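Local coordinates for dally-like, isoform A (Drosophila melanogaster, PDB 6XTZ), which is a glypican, a GPI-anchored cell-surface heparan sulfate proteoglycan that binds Wnt and Hedgehog proteins and shields the Wnt palmitoleate so that signalling reaches distant cells, at residues 20-25 with 54-59. The protein carries 5 engineered substitutions. Sequence-based numbering, arbitrary orientation.
Sequences RGIDAI and ETRMAM
Arg20 NH1 is shared between two acceptors: Met57 SD, in a weak hydrogen bond of 3.3 Å bent to 146° at the hydrogen, and the carbonyl O of His235, a residue the Met57 side chain also touches. The sulfur meets the guanidinium at its edge, near the plane of the group, and also lies 3.7 Å from Arg20 CD, so the methionine lies against the extended arginine chain as well as against its polar end. The thioether also touches Ile22, whose CD1 comes within 4.0 Å of SD, the two side chains crossing nearly at right angles. With CG1 beside its own backbone N (chi1 -55°), Ile22 also lays CG1 3.6 Å from Arg56 CD, the two chains running past one another in opposite senses. Arg56 turns sharply at chi3 (-85°), which brings NE to 3.6 Å from Gly21 O, obliquely and without a hydrogen bond. With an alanine in place of Arg56, Ile22 CG1 and Gly21 O would probably lose the cover of CD and NE, and Glu26 its weak, long ion-pair partner. Gly21, at positive phi, is the C-prime residue of the Schellman motif that closes helix 14-19, with Ile22 N bonded to Phe17 O; the chain leaving this turn thus packs on the first turns of the long helix 51-110, near one end of the elongated glypican core. The one hydrogen bond between the two segments is weak, so much of the contact probably rests on van der Waals contact of Met57 and Arg56 with Arg20 and Ile22.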
ATOM      1  N   ARG A  20     -11.732 -29.439 -23.053  1.00 62.42           N
ATOM      2  CA  ARG A  20     -10.415 -28.936 -22.696  1.00 59.97           C
ATOM      3  C   ARG A  20      -9.507 -28.751 -23.904  1.00 63.69           C
ATOM      4  O   ARG A  20      -8.309 -28.501 -23.732  1.00 71.27           O
ATOM      5  CB  ARG A  20      -9.755 -29.874 -21.680  1.00 57.15           C
ATOM      6  CG  ARG A  20     -10.473 -29.927 -20.340  1.00 59.03           C
ATOM      7  CD  ARG A  20      -9.920 -31.032 -19.451  1.00 57.46           C
ATOM      8  NE  ARG A  20     -10.588 -31.075 -18.153  1.00 53.21           N
ATOM      9  CZ  ARG A  20     -10.350 -31.992 -17.221  1.00 50.79           C
ATOM     10  NH1 ARG A  20      -9.460 -32.950 -17.443  1.00 47.08           N
ATOM     11  NH2 ARG A  20     -11.005 -31.955 -16.068  1.00 44.96           N
ATOM     12  N   GLY A  21     -10.046 -28.862 -25.115  1.00 57.16           N
ATOM     13  CA  GLY A  21      -9.271 -28.655 -26.319  1.00 59.12           C
ATOM     14  C   GLY A  21      -8.631 -29.892 -26.905  1.00 63.13           C
ATOM     15  O   GLY A  21      -7.858 -29.773 -27.862  1.00 60.63           O
ATOM     16  N   ILE A  22      -8.921 -31.071 -26.365  1.00 66.70           N
ATOM     17  CA  ILE A  22      -8.341 -32.318 -26.853  1.00 69.71           C
ATOM     18  C   ILE A  22      -9.214 -32.861 -27.974  1.00 80.22           C
ATOM     19  O   ILE A  22     -10.427 -33.035 -27.804  1.00 84.39           O
ATOM     20  CB  ILE A  22      -8.205 -33.342 -25.715  1.00 64.82           C
ATOM     21  CG1 ILE A  22      -7.407 -32.746 -24.552  1.00 66.06           C
ATOM     22  CG2 ILE A  22      -7.548 -34.615 -26.221  1.00 62.95           C
ATOM     23  CD1 ILE A  22      -7.298 -33.657 -23.350  1.00 60.86           C
ATOM     24  N   ASP A  23      -8.599 -33.129 -29.123  1.00 84.04           N
ATOM     25  CA  ASP A  23      -9.337 -33.662 -30.258  1.00 87.48           C
ATOM     26  C   ASP A  23      -9.759 -35.104 -29.994  1.00 83.93           C
ATOM     27  O   ASP A  23      -9.090 -35.850 -29.274  1.00 81.11           O
ATOM     28  CB  ASP A  23      -8.492 -33.586 -31.530  1.00 95.16           C
ATOM     29  CG  ASP A  23      -8.088 -32.165 -31.875  1.00101.26           C
ATOM     30  OD1 ASP A  23      -8.871 -31.236 -31.588  1.00102.62           O
ATOM     31  OD2 ASP A  23      -6.985 -31.979 -32.431  1.00103.24           O
ATOM     32  N   ALA A  24     -10.886 -35.493 -30.595  1.00 85.71           N
ATOM     33  CA  ALA A  24     -11.416 -36.838 -30.398  1.00 83.88           C
ATOM     34  C   ALA A  24     -10.475 -37.915 -30.919  1.00 82.66           C
ATOM     35  O   ALA A  24     -10.571 -39.068 -30.483  1.00 78.14           O
ATOM     36  CB  ALA A  24     -12.783 -36.968 -31.073  1.00 80.90           C
ATOM     37  N   ILE A  25      -9.573 -37.569 -31.838  1.00 88.50           N
ATOM     38  CA  ILE A  25      -8.621 -38.548 -32.352  1.00 93.79           C
ATOM     39  C   ILE A  25      -7.645 -38.967 -31.258  1.00 93.34           C
ATOM     40  O   ILE A  25      -7.268 -40.141 -31.157  1.00 96.46           O
ATOM     41  CB  ILE A  25      -7.885 -37.987 -33.584  1.00 99.86           C
ATOM     42  CG1 ILE A  25      -8.869 -37.706 -34.725  1.00105.38           C
ATOM     43  CG2 ILE A  25      -6.798 -38.946 -34.048  1.00 98.44           C
ATOM     44  CD1 ILE A  25      -9.390 -36.280 -34.763  1.00106.60           C
ATOM     45  N   GLU A  54      -2.163 -35.284 -20.996  1.00 48.61           N
ATOM     46  CA  GLU A  54      -1.742 -34.736 -19.712  1.00 44.38           C
ATOM     47  C   GLU A  54      -0.912 -33.472 -19.897  1.00 46.47           C
ATOM     48  O   GLU A  54      -1.064 -32.507 -19.140  1.00 45.63           O
ATOM     49  CB  GLU A  54      -0.955 -35.788 -18.933  1.00 46.26           C
ATOM     50  CG  GLU A  54      -0.609 -35.380 -17.517  1.00 42.85           C
ATOM     51  CD  GLU A  54       0.316 -36.367 -16.841  1.00 42.87           C
ATOM     52  OE1 GLU A  54       1.217 -36.905 -17.520  1.00 45.38           O
ATOM     53  OE2 GLU A  54       0.140 -36.608 -15.629  1.00 45.53           O
ATOM     54  N   THR A  55      -0.029 -33.459 -20.899  1.00 47.50           N
ATOM     55  CA  THR A  55       0.810 -32.287 -21.128  1.00 46.85           C
ATOM     56  C   THR A  55      -0.023 -31.083 -21.551  1.00 49.67           C
ATOM     57  O   THR A  55       0.210 -29.965 -21.076  1.00 47.37           O
ATOM     58  CB  THR A  55       1.878 -32.598 -22.177  1.00 48.30           C
ATOM     59  OG1 THR A  55       2.672 -33.708 -21.736  1.00 53.85           O
ATOM     60  CG2 THR A  55       2.781 -31.393 -22.396  1.00 46.53           C
ATOM     61  N   ARG A  56      -1.002 -31.291 -22.436  1.00 51.40           N
ATOM     62  CA  ARG A  56      -1.865 -30.193 -22.861  1.00 51.64           C
ATOM     63  C   ARG A  56      -2.622 -29.601 -21.678  1.00 51.99           C
ATOM     64  O   ARG A  56      -2.617 -28.384 -21.465  1.00 53.56           O
ATOM     65  CB  ARG A  56      -2.840 -30.671 -23.939  1.00 55.75           C
ATOM     66  CG  ARG A  56      -3.994 -29.710 -24.185  1.00 56.37           C
ATOM     67  CD  ARG A  56      -4.934 -30.206 -25.276  1.00 61.64           C
ATOM     68  NE  ARG A  56      -4.473 -29.847 -26.614  1.00 67.63           N
ATOM     69  CZ  ARG A  56      -3.836 -30.675 -27.435  1.00 76.68           C
ATOM     70  NH1 ARG A  56      -3.579 -31.920 -27.060  1.00 75.41           N
ATOM     71  NH2 ARG A  56      -3.457 -30.256 -28.636  1.00 83.65           N
ATOM     72  N   MET A  57      -3.280 -30.455 -20.891  1.00 52.40           N
ATOM     73  CA  MET A  57      -4.006 -29.979 -19.723  1.00 47.86           C
ATOM     74  C   MET A  57      -3.075 -29.404 -18.663  1.00 50.75           C
ATOM     75  O   MET A  57      -3.506 -28.559 -17.871  1.00 52.02           O
ATOM     76  CB  MET A  57      -4.847 -31.111 -19.133  1.00 50.21           C
ATOM     77  CG  MET A  57      -5.860 -31.695 -20.108  1.00 50.22           C
ATOM     78  SD  MET A  57      -6.833 -33.036 -19.395  1.00 52.12           S
ATOM     79  CE  MET A  57      -5.560 -34.251 -19.071  1.00 48.04           C
ATOM     80  N   ALA A  58      -1.811 -29.832 -18.635  1.00 49.42           N
ATOM     81  CA  ALA A  58      -0.861 -29.269 -17.682  1.00 43.27           C
ATOM     82  C   ALA A  58      -0.534 -27.823 -18.021  1.00 47.43           C
ATOM     83  O   ALA A  58      -0.595 -26.941 -17.156  1.00 48.36           O
ATOM     84  CB  ALA A  58       0.414 -30.110 -17.639  1.00 46.09           C
ATOM     85  N   MET A  59      -0.175 -27.559 -19.278  1.00 45.51           N
ATOM     86  CA  MET A  59       0.122 -26.190 -19.676  1.00 45.76           C
ATOM     87  C   MET A  59      -1.130 -25.322 -19.655  1.00 47.48           C
ATOM     88  O   MET A  59      -1.033 -24.105 -19.469  1.00 47.26           O
ATOM     89  CB  MET A  59       0.775 -26.179 -21.056  1.00 53.17           C
ATOM     90  CG  MET A  59       2.042 -27.019 -21.133  1.00 58.79           C
ATOM     91  SD  MET A  59       2.785 -27.064 -22.774  1.00 62.52           S
ATOM     92  CE  MET A  59       1.461 -27.803 -23.727  1.00 64.06           C
TER